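Local structure of hypothetical protein BA_2335 (Bacillus anthracis, 4H4N) at residues Pro15-Lys20 with Thr59-Leu64; Pro8-Val13 with Pro43-Ile48; Phe24-Glu29 with Asn53-Glu58. The protein is of unknown function, a small single-chain all-beta protein built from a two-stranded and a three-stranded antiparallel sheet. All coordinates share one frame; numbering follows the deposited sequence.

Contact 1: Pro15-Lys20 with Thr59-Leu64; sequences PNSKLK and TEVRSL. With SO4 (sulfate ion), chain F.
Lys20 and Arg62 leave their neighbouring strands with CG anti to the carbonyl carbon (chi1 -60° in both), but their chains then differ. In the modelled conformer of Lys20 the chain runs straight beyond CG, whereas Arg62 bends at chi2 (-59°), so that the lysine CE passes the arginine CG and the two side chains cross at about a right angle. Both charged ends close on a sulfate, probably from the crystallisation liquor. Lys20 NZ donates to sulfate O2 at 2.6 Å. The guanidinium presents its edge: Arg62 NH1 reaches sulfate O1 at 3.1 Å in an almost linear bond (176°), and Arg62 NH2 reaches sulfate O3 at 2.6 Å. Arg62 NH2 also forms a salt bridge with Glu60 OE2 at 3.0 Å, meeting the carboxylate from above its plane, which probably helps fix the guanidinium. Long flexible cations suit this solvent-facing side, where they can reach an anion. A water bridges Glu60 OE1 and Lys20 O.

Turned to the other face, Leu19 CD1 meets Val61 CG2 at 3.7 Å, the branched side chains crossing obliquely; Leu19 continues onto Phe11 and Val13, as an apolar residue in the interior should. Between these two faces runs the backbone ladder, with paired bonds between Lys18 and Arg62 and between Lys20 and Glu60; Lys18 N lies 2.8 Å from Arg62 O. Past the last bridge, Leu64 N adds a bond to Asn16 O at 3.0 Å, and Leu64 CD1 lies against Ser17 O at 3.5 Å.

The arrangement is that of a central strand, 17-24, joined antiparallel to the edge strand 56-63. On its other side, Asn16 and Ser17 both face Asn38, forming a G1 beta bulge where the central strand begins.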
# COMPACT_ATOMS: atom_id res chain seq x y z
N PRO A 15 -9.62 3.01 8.45
CA PRO A 15 -9.72 4.32 9.08
C PRO A 15 -8.47 4.73 9.84
O PRO A 15 -7.83 3.90 10.49
CB PRO A 15 -10.88 4.14 10.07
CG PRO A 15 -11.70 3.04 9.50
CD PRO A 15 -10.69 2.11 8.89
N ASN A 16 -8.11 6.00 9.73
CA ASN A 16 -7.05 6.54 10.57
C ASN A 16 -5.75 5.75 10.44
O ASN A 16 -5.08 5.47 11.44
CB ASN A 16 -7.52 6.55 12.04
CG ASN A 16 -8.76 7.36 12.21
OD1 ASN A 16 -8.78 8.52 11.86
ND2 ASN A 16 -9.81 6.74 12.72
N SER A 17 -5.40 5.42 9.20
CA SER A 17 -4.28 4.53 8.97
C SER A 17 -3.48 4.92 7.74
O SER A 17 -3.92 5.67 6.88
CB SER A 17 -4.78 3.08 8.77
OG SER A 17 -5.47 2.58 9.89
N LYS A 18 -2.28 4.35 7.68
CA LYS A 18 -1.43 4.37 6.51
C LYS A 18 -1.26 2.93 6.05
O LYS A 18 -0.92 2.05 6.84
CB LYS A 18 -0.06 4.97 6.85
CG LYS A 18 0.92 4.92 5.67
CD LYS A 18 2.30 5.44 5.99
CE LYS A 18 2.28 6.92 6.16
NZ LYS A 18 3.66 7.49 6.11
N LEU A 19 -1.50 2.67 4.78
CA LEU A 19 -1.24 1.38 4.17
C LEU A 19 0.09 1.45 3.44
O LEU A 19 0.30 2.33 2.61
CB LEU A 19 -2.35 1.02 3.20
CG LEU A 19 -2.32 -0.44 2.71
CD1 LEU A 19 -2.78 -1.41 3.79
CD2 LEU A 19 -3.13 -0.59 1.44
N LYS A 20 0.98 0.51 3.74
CA LYS A 20 2.29 0.41 3.13
C LYS A 20 2.31 -0.83 2.24
O LYS A 20 2.13 -1.93 2.75
CB LYS A 20 3.37 0.31 4.20
CG LYS A 20 3.43 1.50 5.16
CD LYS A 20 4.62 1.40 6.12
CE LYS A 20 4.80 2.64 6.97
NZ LYS A 20 6.11 2.62 7.69
N THR A 59 1.07 -6.10 1.97
CA THR A 59 0.63 -4.88 2.60
C THR A 59 0.78 -4.93 4.10
O THR A 59 0.71 -5.99 4.73
CB THR A 59 -0.84 -4.57 2.25
OG1 THR A 59 -1.69 -5.58 2.78
CG2 THR A 59 -1.05 -4.49 0.76
N GLU A 60 0.94 -3.74 4.68
CA GLU A 60 1.00 -3.52 6.11
C GLU A 60 0.15 -2.30 6.43
O GLU A 60 0.13 -1.34 5.68
CB GLU A 60 2.44 -3.18 6.57
CG GLU A 60 3.40 -4.31 6.45
CD GLU A 60 4.81 -3.85 6.67
OE1 GLU A 60 5.34 -3.14 5.77
OE2 GLU A 60 5.43 -4.24 7.69
N VAL A 61 -0.49 -2.32 7.59
CA VAL A 61 -1.27 -1.19 8.08
C VAL A 61 -0.58 -0.59 9.29
O VAL A 61 -0.16 -1.32 10.19
CB VAL A 61 -2.68 -1.65 8.49
CG1 VAL A 61 -3.46 -0.50 9.13
CG2 VAL A 61 -3.42 -2.23 7.32
N ARG A 62 -0.46 0.73 9.30
CA ARG A 62 0.07 1.44 10.45
C ARG A 62 -0.93 2.52 10.84
O ARG A 62 -1.74 2.94 10.05
CB ARG A 62 1.43 2.01 10.13
CG ARG A 62 2.43 0.89 9.76
CD ARG A 62 2.64 -0.19 10.87
NE ARG A 62 3.50 -1.26 10.38
CZ ARG A 62 4.82 -1.13 10.27
NH1 ARG A 62 5.42 -0.03 10.69
NH2 ARG A 62 5.55 -2.10 9.77
N SER A 63 -0.84 2.96 12.09
CA SER A 63 -1.76 3.93 12.62
C SER A 63 -1.31 5.35 12.36
O SER A 63 -0.13 5.66 12.40
CB SER A 63 -1.86 3.72 14.13
OG SER A 63 -2.76 4.63 14.73
N LEU A 64 -2.29 6.24 12.13
CA LEU A 64 -2.04 7.71 12.06
C LEU A 64 -2.29 8.44 13.38
O LEU A 64 -2.42 9.68 13.41
CB LEU A 64 -2.88 8.39 11.00
CG LEU A 64 -2.65 7.92 9.60
CD1 LEU A 64 -3.52 8.72 8.65
CD2 LEU A 64 -1.20 8.08 9.21
S SO4 F . 8.54 -0.20 8.99
O1 SO4 F . 8.46 0.34 10.34
O2 SO4 F . 7.81 0.69 8.09
O3 SO4 F . 7.96 -1.54 8.94
O4 SO4 F . 9.94 -0.27 8.58
O HOH W 1 -5.29 3.99 13.75
O HOH W 2 4.41 -3.42 3.18

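Contact 2: Pro8-Val13 with Pro43-Ile48; sequences PIAFKV and PKCQTI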
# COMPACT_ATOMS: atom_id res chain seq x y z
N PRO A 8 -4.41 -0.39 -12.90
CA PRO A 8 -4.47 0.04 -11.51
C PRO A 8 -4.61 -1.14 -10.56
O PRO A 8 -5.21 -2.16 -10.93
CB PRO A 8 -5.75 0.89 -11.48
CG PRO A 8 -5.82 1.47 -12.84
CD PRO A 8 -5.33 0.39 -13.75
N ILE A 9 -4.01 -1.02 -9.38
CA ILE A 9 -4.20 -1.99 -8.30
C ILE A 9 -4.92 -1.19 -7.21
O ILE A 9 -4.46 -0.11 -6.83
CB ILE A 9 -2.89 -2.61 -7.76
CG1 ILE A 9 -2.04 -3.18 -8.88
CG2 ILE A 9 -3.22 -3.68 -6.74
CD1 ILE A 9 -0.63 -3.52 -8.42
N ALA A 10 -6.04 -1.72 -6.72
CA ALA A 10 -6.86 -1.05 -5.72
C ALA A 10 -6.55 -1.58 -4.34
O ALA A 10 -6.35 -2.78 -4.16
CB ALA A 10 -8.34 -1.25 -6.04
N PHE A 11 -6.59 -0.68 -3.36
CA PHE A 11 -6.32 -0.97 -1.96
C PHE A 11 -7.33 -0.30 -1.05
O PHE A 11 -7.70 0.84 -1.26
CB PHE A 11 -4.93 -0.48 -1.58
CG PHE A 11 -3.85 -1.17 -2.30
CD1 PHE A 11 -3.41 -2.41 -1.87
CD2 PHE A 11 -3.28 -0.63 -3.43
CE1 PHE A 11 -2.44 -3.10 -2.55
CE2 PHE A 11 -2.29 -1.30 -4.11
CZ PHE A 11 -1.87 -2.54 -3.67
N LYS A 12 -7.77 -1.02 -0.04
CA LYS A 12 -8.64 -0.46 0.98
C LYS A 12 -7.77 -0.05 2.16
O LYS A 12 -7.08 -0.87 2.76
CB LYS A 12 -9.68 -1.47 1.44
CG LYS A 12 -10.65 -0.91 2.46
CD LYS A 12 -11.83 -1.82 2.68
CE LYS A 12 -11.42 -3.15 3.28
NZ LYS A 12 -12.55 -4.07 3.43
N VAL A 13 -7.82 1.22 2.51
CA VAL A 13 -7.04 1.74 3.60
C VAL A 13 -7.97 1.87 4.80
O VAL A 13 -8.97 2.58 4.73
CB VAL A 13 -6.39 3.07 3.28
CG1 VAL A 13 -5.44 3.48 4.40
CG2 VAL A 13 -5.66 3.01 1.94
N PRO A 43 -13.32 3.45 6.08
CA PRO A 43 -12.34 2.90 5.13
C PRO A 43 -12.44 3.60 3.80
O PRO A 43 -13.52 4.09 3.42
CB PRO A 43 -12.76 1.43 4.98
CG PRO A 43 -13.87 1.19 5.96
CD PRO A 43 -14.38 2.49 6.42
N LYS A 44 -11.33 3.67 3.10
CA LYS A 44 -11.29 4.34 1.82
C LYS A 44 -10.47 3.55 0.82
O LYS A 44 -9.41 3.04 1.15
CB LYS A 44 -10.74 5.74 2.00
CG LYS A 44 -11.71 6.65 2.76
CD LYS A 44 -12.99 6.92 1.98
CE LYS A 44 -14.13 7.38 2.88
NZ LYS A 44 -14.83 6.26 3.53
N CYS A 45 -10.96 3.46 -0.41
CA CYS A 45 -10.26 2.76 -1.47
C CYS A 45 -9.44 3.76 -2.28
O CYS A 45 -9.90 4.86 -2.58
CB CYS A 45 -11.29 2.04 -2.37
SG CYS A 45 -10.60 1.02 -3.68
N GLN A 46 -8.22 3.36 -2.62
CA GLN A 46 -7.33 4.15 -3.46
C GLN A 46 -6.64 3.22 -4.44
O GLN A 46 -6.26 2.11 -4.06
CB GLN A 46 -6.26 4.83 -2.60
CG GLN A 46 -5.06 5.40 -3.33
CD GLN A 46 -5.34 6.75 -3.89
OE1 GLN A 46 -5.96 7.58 -3.21
NE2 GLN A 46 -4.86 7.01 -5.09
N THR A 47 -6.46 3.68 -5.67
CA THR A 47 -5.67 2.89 -6.62
C THR A 47 -4.23 3.40 -6.75
O THR A 47 -3.94 4.59 -6.56
CB THR A 47 -6.27 2.89 -8.00
OG1 THR A 47 -6.34 4.22 -8.49
CG2 THR A 47 -7.63 2.26 -7.99
N ILE A 48 -3.35 2.45 -7.03
CA ILE A 48 -1.94 2.71 -7.35
C ILE A 48 -1.85 2.38 -8.85
O ILE A 48 -2.16 1.27 -9.28
CB ILE A 48 -1.00 1.81 -6.52
CG1 ILE A 48 -1.06 2.16 -5.02
CG2 ILE A 48 0.42 1.92 -7.05
CD1 ILE A 48 -0.56 3.54 -4.67
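Backbone hydrogen bonds carry most of the contact between Pro8-Val13 and Pro43-Ile48. Ile9 pairs with Ile48, Phe11 with Gln46 and Val13 with Lys44, two bonds to each pair. Ile48 N lies 2.8 Å from Ile9 O; the longest of the six bonds, Lys44 N to Val13 O, measures 3.1 Å. Ala10-Thr47 and Lys12-Cys45 are the non-hydrogen-bonded pairs between them. Close CA-H...O contacts supplement the ladder, such as Cys45 CA to Phe11 O at 3.2 Å. Val13 O is also bound by Asn38 ND2 of strand 30-38.

Apolar contacts divide between the two faces. On the inner one, Phe11 and Ile48 both place their first branch (CG and CG1) anti to the carbonyl carbon (chi1 -64° and -67°), and Ile48 CG1 comes to 3.8 Å from Phe11 CE2 at a slant to the ring. A large ring beside a branched aliphatic chain suits a face that packs on the other sheet. The outer face holds small or flexible groups: Ala10 CB lies 4.0 Å from Cys45 SG, with Thr47 CG2 also beside it, while Lys12 CG runs alongside Pro43 CB at 4.0 Å, the alkyl part covering the proline and the amine leading off. Cys45 SG is linked covalently to beta-mercaptoethanol, probably from the crystallisation liquor.

No polar side chain bonds across the pair. Within Pro43-Ile48, Gln46 NE2 curls over to the carbonyl oxygen of the next residue, Thr47 O, at 3.0 Å, with Thr47 O lying in the amide plane of Gln46.

Beyond the pair, Phe11 packs on Leu19, Val21 and Thr59 and meets Tyr57 edge-to-face. This two-stranded antiparallel sheet laid over a three-stranded one resembles a small beta sandwich.

Contact 3: Phe24-Glu29 with Asn53-Glu58; sequences FGPYNE and NYTKYE
The Phe24 ring has Lys56 O at its edge and in its plane, with Tyr57 CA also near that plane. Glu58 CG approaches obliquely, 3.7 Å from Phe24 CE2, and the carboxylate plane stands 64° from the ring. Over one face hangs the Lys56 ammonium, its NZ 5.4 Å from the ring centroid and 22° off the normal: a long cation-pi contact, at most weakly attractive. Lys56 CG sits between the backbone N and the carbonyl carbon (chi1 70°), and the extended chain passes CE by Phe24 CD2.

In the backbone, Phe24 N donates to Lys56 O at 2.8 Å, while Phe24 O receives Thr55 N at 2.9 Å and, weakly, Lys56 N at 3.3 Å. One residue thus faces two, a classic beta bulge. Thr55 OG1 then packs against Pro26 CD at the start of the type I turn Gly25-Asn28.

Lys56 NZ forms a salt bridge with Glu58 OE2 at 2.7 Å, using the anti lone pair of that oxygen, and a water links NZ to Asn28 OD1. The amine is therefore probably held mainly by the carboxylate and the water, while the ring makes apolar contact with the lysine chain at its rim.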
# COMPACT_ATOMS: atom_id res chain seq x y z
N PHE A 24 7.78 -7.04 -4.38
CA PHE A 24 8.87 -8.01 -4.31
C PHE A 24 9.14 -8.62 -5.66
O PHE A 24 8.25 -8.76 -6.49
CB PHE A 24 8.49 -9.16 -3.35
CG PHE A 24 8.32 -8.74 -1.91
CD1 PHE A 24 9.39 -8.74 -1.03
CD2 PHE A 24 7.09 -8.32 -1.44
CE1 PHE A 24 9.22 -8.35 0.28
CE2 PHE A 24 6.93 -7.95 -0.12
CZ PHE A 24 7.99 -7.97 0.74
N GLY A 25 10.39 -9.04 -5.86
CA GLY A 25 10.81 -9.72 -7.07
C GLY A 25 10.94 -11.22 -6.89
O GLY A 25 10.53 -11.79 -5.88
N PRO A 26 11.52 -11.89 -7.89
CA PRO A 26 11.54 -13.36 -7.92
C PRO A 26 12.31 -14.00 -6.80
O PRO A 26 12.01 -15.12 -6.41
CB PRO A 26 12.23 -13.70 -9.25
CG PRO A 26 12.84 -12.46 -9.73
CD PRO A 26 12.10 -11.31 -9.12
N TYR A 27 13.29 -13.28 -6.27
CA TYR A 27 14.16 -13.76 -5.22
C TYR A 27 13.74 -13.22 -3.87
O TYR A 27 14.57 -13.14 -2.96
CB TYR A 27 15.59 -13.33 -5.50
CG TYR A 27 16.01 -13.65 -6.89
CD1 TYR A 27 16.29 -14.95 -7.27
CD2 TYR A 27 16.12 -12.65 -7.84
CE1 TYR A 27 16.68 -15.26 -8.57
CE2 TYR A 27 16.50 -12.94 -9.13
CZ TYR A 27 16.79 -14.24 -9.49
OH TYR A 27 17.17 -14.50 -10.79
N ASN A 28 12.49 -12.78 -3.75
CA ASN A 28 11.96 -12.28 -2.51
C ASN A 28 12.59 -10.96 -2.08
O ASN A 28 12.46 -10.56 -0.93
CB ASN A 28 12.12 -13.35 -1.41
CG ASN A 28 11.14 -13.21 -0.29
OD1 ASN A 28 9.97 -12.94 -0.53
ND2 ASN A 28 11.59 -13.47 0.94
N GLU A 29 13.26 -10.29 -3.00
CA GLU A 29 13.88 -9.01 -2.72
C GLU A 29 12.86 -7.89 -2.82
O GLU A 29 11.94 -7.96 -3.63
CB GLU A 29 15.04 -8.77 -3.70
CG GLU A 29 14.70 -8.31 -5.14
CD GLU A 29 14.23 -9.38 -6.13
OE1 GLU A 29 13.86 -10.49 -5.75
OE2 GLU A 29 14.23 -9.09 -7.34
N ASN A 53 7.63 -3.33 -12.51
CA ASN A 53 7.34 -4.73 -12.75
C ASN A 53 7.63 -5.45 -11.44
O ASN A 53 8.60 -5.14 -10.75
CB ASN A 53 8.19 -5.28 -13.89
CG ASN A 53 7.80 -4.71 -15.24
OD1 ASN A 53 6.69 -4.21 -15.42
ND2 ASN A 53 8.70 -4.81 -16.20
N TYR A 54 6.76 -6.38 -11.07
CA TYR A 54 6.85 -7.05 -9.77
C TYR A 54 6.37 -8.48 -9.87
O TYR A 54 5.66 -8.85 -10.78
CB TYR A 54 6.02 -6.29 -8.71
CG TYR A 54 4.52 -6.42 -8.88
CD1 TYR A 54 3.83 -5.59 -9.74
CD2 TYR A 54 3.81 -7.39 -8.20
CE1 TYR A 54 2.47 -5.73 -9.92
CE2 TYR A 54 2.44 -7.54 -8.37
CZ TYR A 54 1.78 -6.71 -9.22
OH TYR A 54 0.42 -6.87 -9.39
N THR A 55 6.76 -9.28 -8.88
CA THR A 55 6.33 -10.65 -8.76
C THR A 55 5.14 -10.79 -7.80
O THR A 55 4.17 -11.48 -8.13
CB THR A 55 7.51 -11.53 -8.35
OG1 THR A 55 8.55 -11.42 -9.35
CG2 THR A 55 7.10 -12.95 -8.20
N LYS A 56 5.23 -10.16 -6.64
CA LYS A 56 4.09 -10.11 -5.73
C LYS A 56 4.20 -8.83 -4.92
O LYS A 56 5.22 -8.16 -4.94
CB LYS A 56 4.01 -11.30 -4.78
CG LYS A 56 5.09 -11.31 -3.73
CD LYS A 56 4.72 -12.20 -2.56
CE LYS A 56 5.78 -12.14 -1.47
NZ LYS A 56 5.35 -12.96 -0.29
N TYR A 57 3.10 -8.48 -4.24
CA TYR A 57 3.14 -7.42 -3.26
C TYR A 57 2.58 -7.95 -1.95
O TYR A 57 1.86 -8.94 -1.91
CB TYR A 57 2.39 -6.16 -3.73
CG TYR A 57 0.91 -6.32 -3.85
CD1 TYR A 57 0.10 -6.25 -2.74
CD2 TYR A 57 0.31 -6.55 -5.07
CE1 TYR A 57 -1.27 -6.44 -2.81
CE2 TYR A 57 -1.07 -6.72 -5.17
CZ TYR A 57 -1.86 -6.66 -4.03
OH TYR A 57 -3.22 -6.83 -4.14
N GLU A 58 2.94 -7.25 -0.88
CA GLU A 58 2.33 -7.47 0.44
C GLU A 58 1.98 -6.11 1.01
O GLU A 58 2.51 -5.09 0.60
CB GLU A 58 3.28 -8.21 1.38
CG GLU A 58 3.72 -9.55 0.89
CD GLU A 58 2.66 -10.65 0.90
OE1 GLU A 58 1.53 -10.45 1.38
OE2 GLU A 58 3.00 -11.75 0.42
O HOH W 3 7.70 -13.22 1.16

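All three contacts count as surface contacts, yet contacts 1 and 2 each contribute buried residues to the interface of the sheets; Leu19 of contact 1, with the exposed Thr59 at its margin, touches Phe11 of contact 2. Contacts 1 and 3 both use strand 56-63, at opposite ends of the molecule, and contact 3 reaches strand 17-24 only at its last residue, Phe24. Contact 1 is a regular ladder with a charged cluster holding a sulfate on one face, contact 3 a bulged end at a turn, with a lysine-glutamate salt bridge beside an aromatic ring. Contact 2 joins the other sheet and depends least on charge. Tyr54 and Tyr57 of contact 3 pack on its Ile9, tying the two sheets together.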